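Local coordinates for protein putative glycosidase ph117-related (Bacteroides thetaiotaomicron, PDB 5A7V) that probably hydrolyses or phosphorolyses beta-mannosidic linkages as a family GH130 enzyme, and binds mannose in a pocket, at residues A150-V158 and I207-I218; Y301-G309 and Y342-E350. One frame throughout, in Å; residues are numbered along the deposited sequence. Where two conformers were deposited one is given.

Interaction 1: residues A150-V158 and I207-I218. With SO4 (sulfate ion), chain J.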
ATOM      1  N   ALA A 150      -1.422  10.147  -2.183  1.00  9.32           N
ATOM      2  CA  ALA A 150      -0.757  10.886  -3.257  1.00  9.99           C
ATOM      3  C   ALA A 150      -1.244  12.331  -3.180  1.00 10.58           C
ATOM      4  O   ALA A 150      -2.208  12.594  -2.461  1.00 12.80           O
ATOM      5  CB  ALA A 150      -1.054  10.266  -4.607  1.00  9.69           C
ATOM      6  N   VAL A 151      -0.561  13.245  -3.874  1.00  9.88           N
ATOM      7  CA  VAL A 151      -0.932  14.673  -3.772  1.00 10.31           C
ATOM      8  C   VAL A 151      -1.003  15.290  -5.158  1.00 11.08           C
ATOM      9  O   VAL A 151      -0.172  15.017  -6.018  1.00 11.64           O
ATOM     10  CB  VAL A 151       0.051  15.415  -2.853  1.00 11.68           C
ATOM     11  CG1 VAL A 151       1.471  15.539  -3.406  1.00 13.06           C
ATOM     12  CG2 VAL A 151      -0.469  16.794  -2.426  1.00 11.15           C
ATOM     13  N   THR A 152      -1.988  16.164  -5.349  1.00 11.20           N
ATOM     14  CA  THR A 152      -2.037  16.890  -6.616  1.00 11.51           C
ATOM     15  C   THR A 152      -0.955  17.964  -6.658  1.00 11.97           C
ATOM     16  O   THR A 152      -0.475  18.430  -5.605  1.00 13.66           O
ATOM     17  CB  THR A 152      -3.399  17.518  -6.861  1.00 13.02           C
ATOM     18  OG1 THR A 152      -3.611  18.608  -5.951  1.00 13.43           O
ATOM     19  CG2 THR A 152      -4.546  16.533  -6.815  1.00 13.85           C
ATOM     20  N   ALA A 153      -0.648  18.437  -7.866  1.00 14.02           N
ATOM     21  CA  ALA A 153       0.273  19.570  -8.012  1.00 15.71           C
ATOM     22  C   ALA A 153      -0.228  20.859  -7.335  1.00 16.30           C
ATOM     23  O   ALA A 153       0.554  21.723  -7.008  1.00 21.11           O
ATOM     24  CB  ALA A 153       0.540  19.830  -9.473  1.00 18.36           C
ATOM     25  N   GLU A 154      -1.528  20.944  -7.117  1.00 15.42           N
ATOM     26  CA  GLU A 154      -2.153  22.078  -6.459  1.00 17.81           C
ATOM     27  C   GLU A 154      -2.246  21.901  -4.919  1.00 16.96           C
ATOM     28  O   GLU A 154      -2.734  22.774  -4.226  1.00 19.49           O
ATOM     29  CB  GLU A 154      -3.540  22.324  -7.095  1.00 20.49           C
ATOM     30  CG  GLU A 154      -3.523  22.566  -8.661  1.00 27.81           C
ATOM     31  CD  GLU A 154      -3.236  21.327  -9.609  1.00 33.93           C
ATOM     32  OE1 GLU A 154      -3.655  20.131  -9.363  1.00 23.39           O
ATOM     33  OE2 GLU A 154      -2.604  21.613 -10.697  1.00 39.88           O
ATOM     34  N   GLY A 155      -1.801  20.738  -4.396  1.00 16.16           N
ATOM     35  CA  GLY A 155      -1.630  20.556  -2.952  1.00 16.00           C
ATOM     36  C   GLY A 155      -2.746  19.810  -2.225  1.00 15.48           C
ATOM     37  O   GLY A 155      -2.811  19.869  -1.013  1.00 15.69           O
ATOM     38  N   LEU A 156      -3.620  19.141  -2.959  1.00 13.34           N
ATOM     39  CA  LEU A 156      -4.676  18.325  -2.344  1.00 12.58           C
ATOM     40  C   LEU A 156      -4.175  16.877  -2.166  1.00 11.67           C
ATOM     41  O   LEU A 156      -3.842  16.231  -3.151  1.00 11.85           O
ATOM     42  CB  LEU A 156      -5.943  18.345  -3.172  1.00 13.84           C
ATOM     43  CG  LEU A 156      -7.138  17.623  -2.579  1.00 16.87           C
ATOM     44  CD1 LEU A 156      -7.617  18.331  -1.328  1.00 16.73           C
ATOM     45  CD2 LEU A 156      -8.263  17.427  -3.589  1.00 18.62           C
ATOM     46  N   TYR A 157      -4.081  16.438  -0.910  1.00 11.35           N
ATOM     47  CA  TYR A 157      -3.786  15.028  -0.624  1.00 10.59           C
ATOM     48  C   TYR A 157      -5.040  14.212  -0.829  1.00 10.17           C
ATOM     49  O   TYR A 157      -6.134  14.524  -0.311  1.00 11.58           O
ATOM     50  CB  TYR A 157      -3.255  14.886   0.803  1.00 11.62           C
ATOM     51  CG  TYR A 157      -1.943  15.577   1.022  1.00 10.55           C
ATOM     52  CD1 TYR A 157      -0.728  14.965   0.705  1.00 11.64           C
ATOM     53  CD2 TYR A 157      -1.875  16.864   1.583  1.00 12.27           C
ATOM     54  CE1 TYR A 157       0.494  15.574   0.920  1.00 11.53           C
ATOM     55  CE2 TYR A 157      -0.641  17.489   1.755  1.00 13.14           C
ATOM     56  CZ  TYR A 157       0.539  16.853   1.423  1.00 12.44           C
ATOM     57  OH  TYR A 157       1.746  17.524   1.618  1.00 15.55           O
ATOM     58  N   VAL A 158      -4.843  13.075  -1.532  1.00 10.14           N
ATOM     59  CA  VAL A 158      -5.888  12.148  -1.853  1.00  9.47           C
ATOM     60  C   VAL A 158      -5.484  10.779  -1.249  1.00  9.30           C
ATOM     61  O   VAL A 158      -4.438  10.222  -1.620  1.00  9.86           O
ATOM     62  CB  VAL A 158      -6.128  12.010  -3.364  1.00  9.22           C
ATOM     63  CG1 VAL A 158      -7.285  11.069  -3.670  1.00 10.96           C
ATOM     64  CG2 VAL A 158      -6.413  13.383  -3.960  1.00 10.70           C
ATOM     65  N   ILE A 207      -3.119   5.311  -7.170  1.00  9.04           N
ATOM     66  CA  ILE A 207      -3.286   6.417  -8.112  1.00  8.52           C
ATOM     67  C   ILE A 207      -1.992   6.648  -8.879  1.00  8.34           C
ATOM     68  O   ILE A 207      -0.893   6.503  -8.340  1.00  9.88           O
ATOM     69  CB  ILE A 207      -3.810   7.665  -7.387  1.00  9.46           C
ATOM     70  CG1 ILE A 207      -5.162   7.410  -6.767  1.00 10.26           C
ATOM     71  CG2 ILE A 207      -3.871   8.888  -8.302  1.00 10.21           C
ATOM     72  CD1 ILE A 207      -5.712   8.514  -5.875  1.00 11.87           C
ATOM     73  N   LEU A 208      -2.120   6.999 -10.186  1.00  8.61           N
ATOM     74  CA  LEU A 208      -0.953   7.313 -11.001  1.00  9.62           C
ATOM     75  C   LEU A 208      -0.325   8.663 -10.635  1.00  9.54           C
ATOM     76  O   LEU A 208      -1.071   9.676 -10.549  1.00 10.60           O
ATOM     77  CB  LEU A 208      -1.345   7.298 -12.479  1.00 10.67           C
ATOM     78  CG  LEU A 208      -0.243   7.582 -13.486  1.00 11.21           C
ATOM     79  CD1 LEU A 208       0.812   6.469 -13.444  1.00 11.83           C
ATOM     80  CD2 LEU A 208      -0.823   7.685 -14.874  1.00 13.12           C
ATOM     81  N   THR A 209       0.992   8.685 -10.537  1.00  9.01           N
ATOM     82  CA  THR A 209       1.801   9.859 -10.188  1.00  9.71           C
ATOM     83  C   THR A 209       3.008   9.965 -11.110  1.00  9.76           C
ATOM     84  O   THR A 209       3.334   9.020 -11.863  1.00 10.81           O
ATOM     85  CB  THR A 209       2.313   9.767  -8.724  1.00 10.43           C
ATOM     86  OG1 THR A 209       3.308   8.707  -8.626  1.00 10.52           O
ATOM     87  CG2 THR A 209       1.206   9.531  -7.734  1.00 10.72           C
ATOM     88  N   GLU A 210       3.683  11.114 -11.031  1.00  9.98           N
ATOM     89  CA  GLU A 210       4.917  11.376 -11.742  1.00 10.94           C
ATOM     90  C   GLU A 210       5.759  12.329 -10.914  1.00 10.60           C
ATOM     91  O   GLU A 210       5.205  13.205 -10.243  1.00 12.70           O
ATOM     92  CB  GLU A 210       4.637  11.990 -13.138  1.00 12.70           C
ATOM     93  CG  GLU A 210       5.856  12.193 -14.020  1.00 16.47           C
ATOM     94  CD  GLU A 210       5.556  12.817 -15.384  1.00 18.26           C
ATOM     95  OE1 GLU A 210       4.431  13.331 -15.550  1.00 19.82           O
ATOM     96  OE2 GLU A 210       6.486  12.785 -16.268  1.00 22.77           O
ATOM     97  N   VAL A 211       7.079  12.191 -10.991  1.00 11.53           N
ATOM     98  CA  VAL A 211       7.987  13.164 -10.380  1.00 11.77           C
ATOM     99  C   VAL A 211       8.176  14.319 -11.378  1.00 13.73           C
ATOM    100  O   VAL A 211       8.712  14.109 -12.458  1.00 16.76           O
ATOM    101  CB  VAL A 211       9.319  12.566  -9.933  1.00 12.69           C
ATOM    102  CG1 VAL A 211      10.225  13.639  -9.298  1.00 14.47           C
ATOM    103  CG2 VAL A 211       9.084  11.442  -8.927  1.00 13.57           C
ATOM    104  N   VAL A 212       7.751  15.518 -10.970  1.00 14.04           N
ATOM    105  CA  VAL A 212       7.808  16.738 -11.758  1.00 15.81           C
ATOM    106  C   VAL A 212       8.544  17.784 -10.905  1.00 16.21           C
ATOM    107  O   VAL A 212       8.154  18.054  -9.777  1.00 16.19           O
ATOM    108  CB  VAL A 212       6.389  17.239 -12.104  1.00 17.60           C
ATOM    109  CG1 VAL A 212       6.457  18.508 -12.928  1.00 20.59           C
ATOM    110  CG2 VAL A 212       5.572  16.174 -12.827  1.00 18.86           C
ATOM    111  N   ASN A 213       9.612  18.359 -11.447  1.00 17.56           N
ATOM    112  CA  ASN A 213      10.442  19.323 -10.728  0.50 18.72           C
ATOM    113  C   ASN A 213      10.795  18.817  -9.327  1.00 17.88           C
ATOM    114  O   ASN A 213      10.752  19.546  -8.340  1.00 19.21           O
ATOM    115  CB  ASN A 213       9.734  20.686 -10.676  0.50 20.71           C
ATOM    116  CG  ASN A 213       9.550  21.311 -12.055  0.50 24.38           C
ATOM    117  OD1 ASN A 213      10.313  21.043 -12.990  0.50 28.15           O
ATOM    118  ND2 ASN A 213       8.522  22.137 -12.192  0.50 26.33           N
ATOM    119  N   GLY A 214      11.141  17.513  -9.269  1.00 16.52           N
ATOM    120  CA  GLY A 214      11.586  16.888  -8.044  1.00 15.57           C
ATOM    121  C   GLY A 214      10.547  16.493  -7.034  1.00 14.35           C
ATOM    122  O   GLY A 214      10.898  15.999  -5.967  1.00 15.29           O
ATOM    123  N   LYS A 215       9.275  16.672  -7.360  1.00 13.29           N
ATOM    124  CA  LYS A 215       8.173  16.371  -6.482  1.00 13.39           C
ATOM    125  C   LYS A 215       7.202  15.404  -7.133  1.00 12.03           C
ATOM    126  O   LYS A 215       6.765  15.589  -8.264  1.00 12.66           O
ATOM    127  CB  LYS A 215       7.382  17.652  -6.167  1.00 15.40           C
ATOM    128  CG  LYS A 215       8.173  18.770  -5.533  1.00 19.74           C
ATOM    129  CD  LYS A 215       8.450  18.493  -4.102  1.00 22.46           C
ATOM    130  CE  LYS A 215       9.153  19.651  -3.386  1.00 36.89           C
ATOM    131  NZ  LYS A 215       8.407  20.943  -3.253  1.00 55.21           N
ATOM    132  N   GLN A 216       6.844  14.361  -6.398  1.00 11.54           N
ATOM    133  CA  GLN A 216       5.883  13.367  -6.867  1.00 11.07           C
ATOM    134  C   GLN A 216       4.443  13.862  -6.729  1.00 11.36           C
ATOM    135  O   GLN A 216       3.975  14.139  -5.606  1.00 11.65           O
ATOM    136  CB  GLN A 216       6.074  12.061  -6.066  1.00 11.66           C
ATOM    137  CG  GLN A 216       5.262  10.889  -6.570  1.00 11.21           C
ATOM    138  CD  GLN A 216       5.570   9.594  -5.844  1.00 10.85           C
ATOM    139  OE1 GLN A 216       6.173   9.599  -4.770  1.00 11.81           O
ATOM    140  NE2 GLN A 216       5.143   8.491  -6.451  1.00 10.56           N
ATOM    141  N   VAL A 217       3.774  13.993  -7.872  1.00 10.98           N
ATOM    142  CA  VAL A 217       2.418  14.565  -7.918  1.00 10.74           C
ATOM    143  C   VAL A 217       1.526  13.663  -8.787  1.00 10.22           C
ATOM    144  O   VAL A 217       1.999  12.938  -9.689  1.00 11.51           O
ATOM    145  CB  VAL A 217       2.386  16.017  -8.479  1.00 11.85           C
ATOM    146  CG1 VAL A 217       3.101  16.941  -7.510  1.00 13.41           C
ATOM    147  CG2 VAL A 217       2.979  16.115  -9.887  1.00 12.51           C
ATOM    148  N   ILE A 218       0.224  13.725  -8.508  1.00  9.64           N
ATOM    149  CA  ILE A 218      -0.782  12.996  -9.283  1.00 10.71           C
ATOM    150  C   ILE A 218      -0.683  13.386 -10.757  1.00 10.85           C
ATOM    151  O   ILE A 218      -0.533  14.601 -11.057  1.00 12.00           O
ATOM    152  CB  ILE A 218      -2.170  13.172  -8.661  1.00 10.77           C
ATOM    153  CG1 ILE A 218      -2.211  12.433  -7.311  1.00 10.63           C
ATOM    154  CG2 ILE A 218      -3.278  12.738  -9.594  1.00 11.49           C
ATOM    155  CD1 ILE A 218      -3.441  12.723  -6.476  1.00 11.58           C
TER
HETATM  156  S   SO4 J1391      11.636  17.966 -14.456  1.00 44.98           S
HETATM  157  O1  SO4 J1391      12.492  18.277 -13.257  1.00 47.16           O
HETATM  158  O2  SO4 J1391      10.196  17.805 -14.137  1.00 33.51           O
HETATM  159  O3  SO4 J1391      12.138  16.696 -15.089  1.00 54.50           O
HETATM  160  O4  SO4 J1391      11.762  19.122 -15.391  1.00 57.37           O
HETATM  161  O   HOH W   1       1.757  12.291  -5.282  1.00 16.54           O
HETATM  162  O   HOH W   2      -1.737  16.795  -9.898  1.00 18.21           O

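Interaction 2: residues Y301-G309 and Y342-E350. With MAN (alpha-D-mannopyranose), chain E.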
ATOM      1  N   TYR A 301       9.626 -20.303  -2.153  1.00  9.66           N
ATOM      2  CA  TYR A 301       9.175 -19.299  -1.203  1.00  9.49           C
ATOM      3  C   TYR A 301       8.147 -19.881  -0.254  1.00  9.61           C
ATOM      4  O   TYR A 301       7.427 -20.817  -0.597  1.00 10.90           O
ATOM      5  CB  TYR A 301       8.555 -18.076  -1.966  1.00  9.87           C
ATOM      6  CG  TYR A 301       9.539 -17.392  -2.870  1.00  9.77           C
ATOM      7  CD1 TYR A 301      10.346 -16.391  -2.421  1.00 11.49           C
ATOM      8  CD2 TYR A 301       9.704 -17.772  -4.172  1.00 11.00           C
ATOM      9  CE1 TYR A 301      11.263 -15.773  -3.239  1.00 11.50           C
ATOM     10  CE2 TYR A 301      10.634 -17.159  -5.009  1.00 11.59           C
ATOM     11  CZ  TYR A 301      11.423 -16.161  -4.540  1.00 10.50           C
ATOM     12  OH  TYR A 301      12.360 -15.587  -5.374  1.00 12.68           O
ATOM     13  N   THR A 302       8.102 -19.362   0.957  1.00 10.07           N
ATOM     14  CA  THR A 302       7.154 -19.805   1.974  1.00 11.22           C
ATOM     15  C   THR A 302       5.722 -19.789   1.486  1.00  9.27           C
ATOM     16  O   THR A 302       5.258 -18.760   0.952  1.00  9.27           O
ATOM     17  CB  THR A 302       7.322 -18.863   3.231  1.00 12.93           C
ATOM     18  OG1 THR A 302       8.695 -18.883   3.649  1.00 17.96           O
ATOM     19  CG2 THR A 302       6.401 -19.211   4.345  1.00 14.84           C
ATOM     20  N   ALA A 303       4.950 -20.842   1.675  1.00 10.12           N
ATOM     21  CA  ALA A 303       3.540 -20.872   1.340  1.00 10.34           C
ATOM     22  C   ALA A 303       2.866 -19.702   2.062  1.00  8.80           C
ATOM     23  O   ALA A 303       3.098 -19.457   3.255  1.00 10.34           O
ATOM     24  CB  ALA A 303       2.909 -22.184   1.754  1.00 10.48           C
ATOM     25  N   ASN A 304       2.022 -18.971   1.329  1.00  8.12           N
ATOM     26  CA  ASN A 304       1.141 -17.891   1.857  1.00  8.76           C
ATOM     27  C   ASN A 304       1.885 -16.621   2.216  1.00  8.68           C
ATOM     28  O   ASN A 304       1.256 -15.692   2.727  1.00  9.64           O
ATOM     29  CB  ASN A 304       0.292 -18.434   3.030  1.00 10.82           C
ATOM     30  CG  ASN A 304      -0.703 -19.468   2.541  1.00 11.37           C
ATOM     31  OD1 ASN A 304      -1.505 -19.175   1.658  1.00 13.38           O
ATOM     32  ND2 ASN A 304      -0.610 -20.688   3.034  1.00 14.19           N
ATOM     33  N   VAL A 305       3.175 -16.531   1.928  1.00  7.73           N
ATOM     34  CA  VAL A 305       3.897 -15.270   2.184  1.00  8.27           C
ATOM     35  C   VAL A 305       3.432 -14.183   1.211  1.00  8.37           C
ATOM     36  O   VAL A 305       3.107 -14.459   0.065  1.00  8.63           O
ATOM     37  CB  VAL A 305       5.427 -15.484   2.107  1.00  9.02           C
ATOM     38  CG1 VAL A 305       5.922 -15.630   0.685  1.00  9.00           C
ATOM     39  CG2 VAL A 305       6.215 -14.429   2.860  1.00  9.39           C
ATOM     40  N   TYR A 306       3.485 -12.930   1.694  1.00  7.96           N
ATOM     41  CA  TYR A 306       3.359 -11.745   0.801  1.00  7.79           C
ATOM     42  C   TYR A 306       4.749 -11.180   0.529  1.00  7.81           C
ATOM     43  O   TYR A 306       5.468 -10.786   1.457  1.00  9.23           O
ATOM     44  CB  TYR A 306       2.481 -10.654   1.387  1.00  8.36           C
ATOM     45  CG  TYR A 306       1.018 -10.895   1.405  1.00  8.69           C
ATOM     46  CD1 TYR A 306       0.414 -11.876   2.211  1.00  9.01           C
ATOM     47  CD2 TYR A 306       0.158 -10.090   0.638  1.00  8.75           C
ATOM     48  CE1 TYR A 306      -0.957 -12.037   2.252  1.00  8.79           C
ATOM     49  CE2 TYR A 306      -1.203 -10.244   0.683  1.00  8.89           C
ATOM     50  CZ  TYR A 306      -1.774 -11.186   1.515  1.00  8.76           C
ATOM     51  OH  TYR A 306      -3.145 -11.332   1.598  1.00  9.94           O
ATOM     52  N   ALA A 307       5.127 -11.200  -0.748  1.00  7.88           N
ATOM     53  CA  ALA A 307       6.380 -10.638  -1.219  1.00  8.23           C
ATOM     54  C   ALA A 307       6.103  -9.702  -2.422  1.00  8.00           C
ATOM     55  O   ALA A 307       5.134  -9.920  -3.147  1.00  9.09           O
ATOM     56  CB  ALA A 307       7.368 -11.747  -1.591  1.00  8.94           C
ATOM     57  N   ALA A 308       6.954  -8.686  -2.612  1.00  7.98           N
ATOM     58  CA  ALA A 308       6.601  -7.561  -3.502  1.00  7.99           C
ATOM     59  C   ALA A 308       7.149  -7.756  -4.908  1.00  8.01           C
ATOM     60  O   ALA A 308       8.303  -8.163  -5.097  1.00  8.15           O
ATOM     61  CB  ALA A 308       7.090  -6.260  -2.907  1.00  9.41           C
ATOM     62  N   GLY A 309       6.318  -7.378  -5.878  1.00  7.68           N
ATOM     63  CA  GLY A 309       6.651  -7.379  -7.298  1.00  8.10           C
ATOM     64  C   GLY A 309       6.541  -6.012  -7.967  1.00  7.13           C
ATOM     65  O   GLY A 309       6.170  -5.018  -7.302  1.00  8.65           O
ATOM     66  N   TYR A 342       0.032 -11.744  11.037  1.00  9.50           N
ATOM     67  CA  TYR A 342      -0.088 -12.590   9.858  1.00  9.75           C
ATOM     68  C   TYR A 342       1.085 -13.584   9.899  1.00  9.25           C
ATOM     69  O   TYR A 342       2.236 -13.228   9.647  1.00 10.13           O
ATOM     70  CB  TYR A 342      -0.099 -11.758   8.561  1.00  9.97           C
ATOM     71  CG  TYR A 342      -0.336 -12.589   7.315  1.00  9.81           C
ATOM     72  CD1 TYR A 342      -1.637 -12.988   6.938  1.00  9.72           C
ATOM     73  CD2 TYR A 342       0.749 -13.013   6.540  1.00  9.82           C
ATOM     74  CE1 TYR A 342      -1.850 -13.797   5.837  1.00  9.95           C
ATOM     75  CE2 TYR A 342       0.546 -13.831   5.423  1.00  9.40           C
ATOM     76  CZ  TYR A 342      -0.744 -14.234   5.077  1.00  9.52           C
ATOM     77  OH  TYR A 342      -0.993 -15.041   3.991  1.00 10.34           O
ATOM     78  N   VAL A 343       0.779 -14.812  10.309  1.00 10.42           N
ATOM     79  CA  VAL A 343       1.825 -15.754  10.716  1.00 10.46           C
ATOM     80  C   VAL A 343       2.737 -16.183   9.590  1.00  9.85           C
ATOM     81  O   VAL A 343       3.915 -16.504   9.806  1.00 11.66           O
ATOM     82  CB  VAL A 343       1.236 -16.937  11.536  1.00 12.19           C
ATOM     83  CG1 VAL A 343       0.368 -17.790  10.666  1.00 12.40           C
ATOM     84  CG2 VAL A 343       2.335 -17.747  12.216  1.00 15.83           C
ATOM     85  N   ASP A 344       2.219 -16.157   8.367  1.00 10.77           N
ATOM     86  CA  ASP A 344       3.003 -16.590   7.215  1.00 11.60           C
ATOM     87  C   ASP A 344       3.955 -15.513   6.655  1.00 10.32           C
ATOM     88  O   ASP A 344       4.717 -15.810   5.738  1.00 11.94           O
ATOM     89  CB  ASP A 344       2.072 -17.115   6.119  1.00 12.39           C
ATOM     90  CG  ASP A 344       1.248 -18.341   6.590  1.00 12.85           C
ATOM     91  OD1 ASP A 344       1.861 -19.334   7.028  1.00 16.06           O
ATOM     92  OD2 ASP A 344      -0.024 -18.321   6.528  1.00 15.49           O
ATOM     93  N   GLY A 345       3.884 -14.269   7.189  1.00  9.38           N
ATOM     94  CA  GLY A 345       4.808 -13.230   6.835  1.00 10.18           C
ATOM     95  C   GLY A 345       4.354 -12.284   5.737  1.00  9.28           C
ATOM     96  O   GLY A 345       3.721 -12.707   4.791  1.00  8.92           O
ATOM     97  N   THR A 346       4.705 -10.998   5.877  1.00  9.13           N
ATOM     98  CA  THR A 346       4.510 -10.017   4.780  1.00  8.26           C
ATOM     99  C   THR A 346       5.632  -9.021   4.797  1.00  8.74           C
ATOM    100  O   THR A 346       6.126  -8.656   5.889  1.00  9.09           O
ATOM    101  CB  THR A 346       3.184  -9.196   4.875  1.00  9.68           C
ATOM    102  OG1 THR A 346       3.364  -8.188   5.880  1.00 10.20           O
ATOM    103  CG2 THR A 346       1.951 -10.015   5.146  1.00  9.90           C
ATOM    104  N   VAL A 347       5.924  -8.469   3.608  1.00  8.42           N
ATOM    105  CA  VAL A 347       6.454  -7.110   3.463  1.00  8.20           C
ATOM    106  C   VAL A 347       5.442  -6.389   2.573  1.00  8.75           C
ATOM    107  O   VAL A 347       5.531  -6.421   1.334  1.00 10.81           O
ATOM    108  CB  VAL A 347       7.900  -7.041   2.939  1.00  9.13           C
ATOM    109  CG1 VAL A 347       8.862  -7.501   4.026  1.00  9.77           C
ATOM    110  CG2 VAL A 347       8.122  -7.858   1.665  1.00  9.64           C
ATOM    111  N   PHE A 348       4.420  -5.804   3.197  1.00  7.97           N
ATOM    112  CA  PHE A 348       3.256  -5.299   2.456  1.00  8.24           C
ATOM    113  C   PHE A 348       3.518  -3.836   2.063  1.00  7.84           C
ATOM    114  O   PHE A 348       3.395  -2.933   2.885  1.00  8.32           O
ATOM    115  CB  PHE A 348       1.989  -5.435   3.288  1.00  8.56           C
ATOM    116  CG  PHE A 348       0.733  -5.258   2.501  1.00  8.45           C
ATOM    117  CD1 PHE A 348       0.205  -6.296   1.724  1.00 10.00           C
ATOM    118  CD2 PHE A 348       0.094  -3.997   2.462  1.00  9.85           C
ATOM    119  CE1 PHE A 348      -0.915  -6.115   0.954  1.00  9.86           C
ATOM    120  CE2 PHE A 348      -1.037  -3.839   1.707  1.00 11.24           C
ATOM    121  CZ  PHE A 348      -1.555  -4.860   0.959  1.00 10.68           C
ATOM    122  N   ILE A 349       3.976  -3.645   0.824  1.00  7.75           N
ATOM    123  CA  ILE A 349       4.439  -2.348   0.386  1.00  7.83           C
ATOM    124  C   ILE A 349       3.284  -1.426   0.073  1.00  8.53           C
ATOM    125  O   ILE A 349       2.315  -1.814  -0.569  1.00  8.39           O
ATOM    126  CB  ILE A 349       5.453  -2.483  -0.759  1.00  8.49           C
ATOM    127  CG1 ILE A 349       4.867  -3.125  -2.018  1.00  9.43           C
ATOM    128  CG2 ILE A 349       6.718  -3.196  -0.296  1.00  9.77           C
ATOM    129  CD1 ILE A 349       5.629  -2.808  -3.291  1.00  9.22           C
ATOM    130  N   GLU A 350       3.421  -0.174   0.547  1.00  8.55           N
ATOM    131  CA  GLU A 350       2.249   0.683   0.560  1.00  8.76           C
ATOM    132  C   GLU A 350       2.554   2.180   0.504  1.00  8.58           C
ATOM    133  O   GLU A 350       1.647   2.935   0.072  1.00  8.76           O
ATOM    134  CB  GLU A 350       1.422   0.350   1.781  1.00  9.26           C
ATOM    135  CG  GLU A 350       0.026   0.925   1.810  1.00  9.55           C
ATOM    136  CD  GLU A 350      -0.823   0.334   2.913  1.00 10.09           C
ATOM    137  OE1 GLU A 350      -0.708  -0.871   3.228  1.00 12.42           O
ATOM    138  OE2 GLU A 350      -1.709   1.030   3.498  1.00 10.88           O
TER
HETATM  139  C1  MAN E1386      -4.853  -8.312   2.589  1.00 14.34           C
HETATM  140  C2  MAN E1386      -4.187  -6.920   2.577  1.00 14.18           C
HETATM  141  C3  MAN E1386      -3.754  -6.353   3.942  1.00 13.00           C
HETATM  142  C4  MAN E1386      -3.083  -7.435   4.809  1.00 12.88           C
HETATM  143  C5  MAN E1386      -3.034  -8.810   4.118  1.00 15.05           C
HETATM  144  C6  MAN E1386      -2.513  -9.924   5.054  1.00 15.04           C
HETATM  145  O1  MAN E1386      -4.710  -9.041   1.252  1.00 14.66           O
HETATM  146  O2  MAN E1386      -5.152  -6.042   1.979  1.00 16.79           O
HETATM  147  O3  MAN E1386      -4.840  -5.841   4.691  1.00 12.61           O
HETATM  148  O4  MAN E1386      -1.801  -6.938   5.133  1.00 12.37           O
HETATM  149  O5  MAN E1386      -4.400  -9.120   3.698  1.00 13.86           O
HETATM  150  O6  MAN E1386      -3.414 -10.079   6.159  1.00 13.68           O
HETATM  151  O   HOH W   3       3.495 -20.963   5.572  1.00 13.02           O

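Interaction 1: residues A150-V158 and I207-I218
Val151 spreads its two methyls between two neighbours: CG2 lies 3.6 Å above one face of the Tyr157 ring, offset toward the rim, while CG1 crosses to Gln216 and touches its carbonyl O. The amide of Gln216 has Thr209 OG1 in its plane and gives it an NE2 hydrogen bond of 2.9 Å, tying strand 207-212 to strand 215-218; the same hydroxyl also bonds Ala277 O. Between the segments one direct hydrogen bond is made, from Ile218 N to Val151 O at 2.8 Å, with the donor tilted 33° from the carbonyl plane. Water 1 joins Val151 N to Gln216 O and water 2 joins Ala153 N to Ile218 O, so a water bridges the two backbones before and after the direct bond. Ile218 supplies the apolar centre. With CG1 beside its own backbone N (chi1 -69°), it reaches Ala150 CB at 3.7 Å and carries CD1 on toward Thr152 CG2 and Val158 CG2; a residue as small as Ala150 lets it come close. Thr152 OG1 accepts Leu156 N at 3.0 Å, bracing the type I turn that Gly155 closes. The hairpin 150-158 belongs to the four-stranded antiparallel sheet of residues 143-187 and meets the next sheet at strand 215-218; Tyr225 and Met227 of strand 225-229 and loop residues Leu242 and Trp245 continue the hydrophobic packing.

Interaction 2: residues Y301-G309 and Y342-E350
Tyr306 and Thr346 form a single parallel bridge where the two segments come together, their CA atoms 4.5 Å apart. Tyr306 N donates to Gly345 O at 3.1 Å and Val347 N to Tyr306 O at 3.2 Å; beyond this point strands 306-309 and 347-350 diverge, their directions 42° apart. Gly345 suits its place because its backbone angles would press a CB against the preceding carbonyl. Before the bridge, Tyr342 OH donates to Asn304 O at 2.7 Å, on a lone pair in the carbonyl plane, and water 3 links Ala303 O to Asp344 OD1. Tyr342 CG lies anti to the backbone N (chi1 -175°), carrying the ring across to Asn304 and Tyr306. The phenol bond helps hold this ring, whose face takes the edge of Tyr306 in an offset edge-to-face pair, planes at 84°. Thr346 CG2 lies alongside Tyr306, and Tyr306 CD2 meets the edge of Phe348 at CD1. Further along, Ala308 CB rests on Ile349 CD1. The three rings wall the mannose: Tyr342 lays a face on C6, Phe348 a face on C3, and Tyr306 OH stands 2.8 Å from O1. Apolar faces thus grip the sugar's carbons, while Glu272, Asp367, Asp146, Glu231 and Asn78 hydrogen-bond to it, a division of labour common in carbohydrate sites.

In the fold
Both contacts are largely buried and join neighbouring sheets of what is, as in other GH130 enzymes, probably a five-bladed beta-propeller. They lie on opposite sides of the chain's centre, with their own centres about 28 Å apart and nearest atoms about 8 Å apart, yet both reach the mixed sheet that includes strands 205-212 and 306-314. Interaction 1 joins hairpins through aliphatic side chains, one direct backbone bond and two bridging waters, and its far end, the turn at Asn213, is exposed and binds a sulfate probably left from crystallisation. Interaction 2 relies on aromatic rings and the two direct backbone hydrogen bonds of a single bridge, and these side chains line the mannose site rather than merely filling the interior.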